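PDB 7NED: urocanate hydratase from Paenibacillus sp. Soil724D2, which catalyses, with bound NAD+, the hydration of urocanate and probably of thiourocanate in bacterial ergothioneine breakdown. Local coordinates for residues Leu413-Asn416 against Gln417-Glu421. Sequence-based numbering, arbitrary orientation.
Sequences LAVN and QMVRE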
loop_
_atom_site.group_PDB
_atom_site.type_symbol
_atom_site.label_atom_id
_atom_site.label_comp_id
_atom_site.label_asym_id
_atom_site.label_seq_id
_atom_site.Cartn_x
_atom_site.Cartn_y
_atom_site.Cartn_z
ATOM N N LEU A 413 17.923 21.964 -6.863
ATOM C CA LEU A 413 17.650 23.363 -7.205
ATOM C C LEU A 413 18.798 23.982 -8.024
ATOM O O LEU A 413 18.552 24.690 -9.007
ATOM C CB LEU A 413 17.403 24.183 -5.934
ATOM C CG LEU A 413 16.050 23.911 -5.256
ATOM C CD1 LEU A 413 15.971 24.733 -3.970
ATOM C CD2 LEU A 413 14.860 24.169 -6.168
ATOM N N ALA A 414 20.053 23.757 -7.613
ATOM C CA ALA A 414 21.194 24.246 -8.406
ATOM C C ALA A 414 21.142 23.694 -9.822
ATOM O O ALA A 414 21.302 24.446 -10.792
ATOM C CB ALA A 414 22.524 23.884 -7.736
ATOM N N VAL A 415 20.859 22.394 -9.967
ATOM C CA VAL A 415 20.857 21.778 -11.293
ATOM C C VAL A 415 19.735 22.350 -12.141
ATOM O O VAL A 415 19.921 22.626 -13.337
ATOM C CB VAL A 415 20.748 20.250 -11.181
ATOM C CG1 VAL A 415 20.372 19.632 -12.524
ATOM C CG2 VAL A 415 22.071 19.642 -10.645
ATOM N N ASN A 416 18.537 22.516 -11.546
ATOM C CA ASN A 416 17.449 23.115 -12.303
ATOM C C ASN A 416 17.824 24.510 -12.783
ATOM O O ASN A 416 17.481 24.905 -13.903
ATOM C CB ASN A 416 16.155 23.161 -11.469
ATOM C CG ASN A 416 14.936 23.331 -12.341
ATOM O OD1 ASN A 416 14.701 22.524 -13.246
ATOM N ND2 ASN A 416 14.150 24.380 -12.083
ATOM N N GLN A 417 18.476 25.297 -11.937
ATOM C CA GLN A 417 18.908 26.594 -12.428
ATOM C C GLN A 417 19.928 26.435 -13.555
ATOM O O GLN A 417 19.906 27.198 -14.533
ATOM C CB GLN A 417 19.480 27.421 -11.301
ATOM C CG GLN A 417 19.946 28.788 -11.742
ATOM C CD GLN A 417 20.465 29.584 -10.577
ATOM O OE1 GLN A 417 20.261 29.209 -9.428
ATOM N NE2 GLN A 417 21.126 30.694 -10.859
ATOM N N MET A 418 20.813 25.438 -13.449
ATOM C CA MET A 418 21.803 25.241 -14.511
ATOM C C MET A 418 21.119 24.872 -15.807
ATOM O O MET A 418 21.566 25.269 -16.890
ATOM C CB MET A 418 22.813 24.157 -14.118
ATOM C CG MET A 418 23.578 24.480 -12.859
ATOM S SD MET A 418 24.690 23.163 -12.315
ATOM C CE MET A 418 25.608 22.765 -13.812
ATOM N N VAL A 419 20.034 24.088 -15.727
ATOM C CA VAL A 419 19.263 23.819 -16.932
ATOM C C VAL A 419 18.684 25.120 -17.472
ATOM O O VAL A 419 18.778 25.430 -18.663
ATOM C CB VAL A 419 18.151 22.782 -16.661
ATOM C CG1 VAL A 419 17.268 22.642 -17.912
ATOM C CG2 VAL A 419 18.741 21.436 -16.310
ATOM N N ARG A 420 18.086 25.903 -16.591
ATOM C CA ARG A 420 17.433 27.137 -17.013
ATOM C C ARG A 420 18.430 28.107 -17.662
ATOM O O ARG A 420 18.111 28.757 -18.664
ATOM C CB ARG A 420 16.735 27.759 -15.789
ATOM C CG ARG A 420 16.223 29.177 -15.950
ATOM C CD ARG A 420 15.190 29.516 -14.856
ATOM N NE ARG A 420 15.762 29.708 -13.522
ATOM C CZ ARG A 420 15.549 28.888 -12.492
ATOM N NH1 ARG A 420 14.780 27.814 -12.661
ATOM N NH2 ARG A 420 16.097 29.129 -11.298
ATOM N N GLU A 421 19.630 28.213 -17.104
ATOM C CA GLU A 421 20.689 29.113 -17.574
ATOM C C GLU A 421 21.520 28.536 -18.720
ATOM O O GLU A 421 22.535 29.137 -19.098
ATOM C CB GLU A 421 21.612 29.478 -16.402
ATOM C CG GLU A 421 20.874 30.276 -15.330
ATOM C CD GLU A 421 21.718 30.653 -14.133
ATOM O OE1 GLU A 421 21.225 31.473 -13.326
ATOM O OE2 GLU A 421 22.848 30.142 -13.988
HETATM O O HOH W 1 16.604 26.628 -8.994
#
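The carbonyl oxygen of Leu413 is gripped twice: Gln417 N donates to it over 3.0 Å, and a water donates to it over 2.7 Å. The first bond belongs to the i to i+4 ladder of the last two turns of helix 407-420, which continues through Ala414 to Met418, Val415 to Val419 and Asn416 to Arg420. The same water also accepts a weak bond from Arg420 NH2, so it links the backbone to the guanidinium group. Arg420 reaches back over the helix because its chain bends at chi3 (73°), which sets one guanidinium face above Gln417 CA, offset toward the rim. Its NH1 comes within 3.5 Å of Asn416 ND2, with amide and guanidinium planes 73° apart. The two donors share Asp505, which accepts from ND2 on OD1 and makes a salt bridge to NH1 through OD2, probably offsetting their closeness. Gly500, just before helix 502-525, gives its N to Asn416 OD1 and takes Arg420 NH1 on its O. Val415 CG1 and Val419 CG2 lie 4.5 Å apart, and both side chains touch Ile428 of strand 428-441, within the C-terminal domain of the urocanase family. Gln417, extended beyond CG, carries NE2 to Glu421, the first residue past the helix; there OE1 is met from above the carboxylate plane at 2.6 Å from NE2.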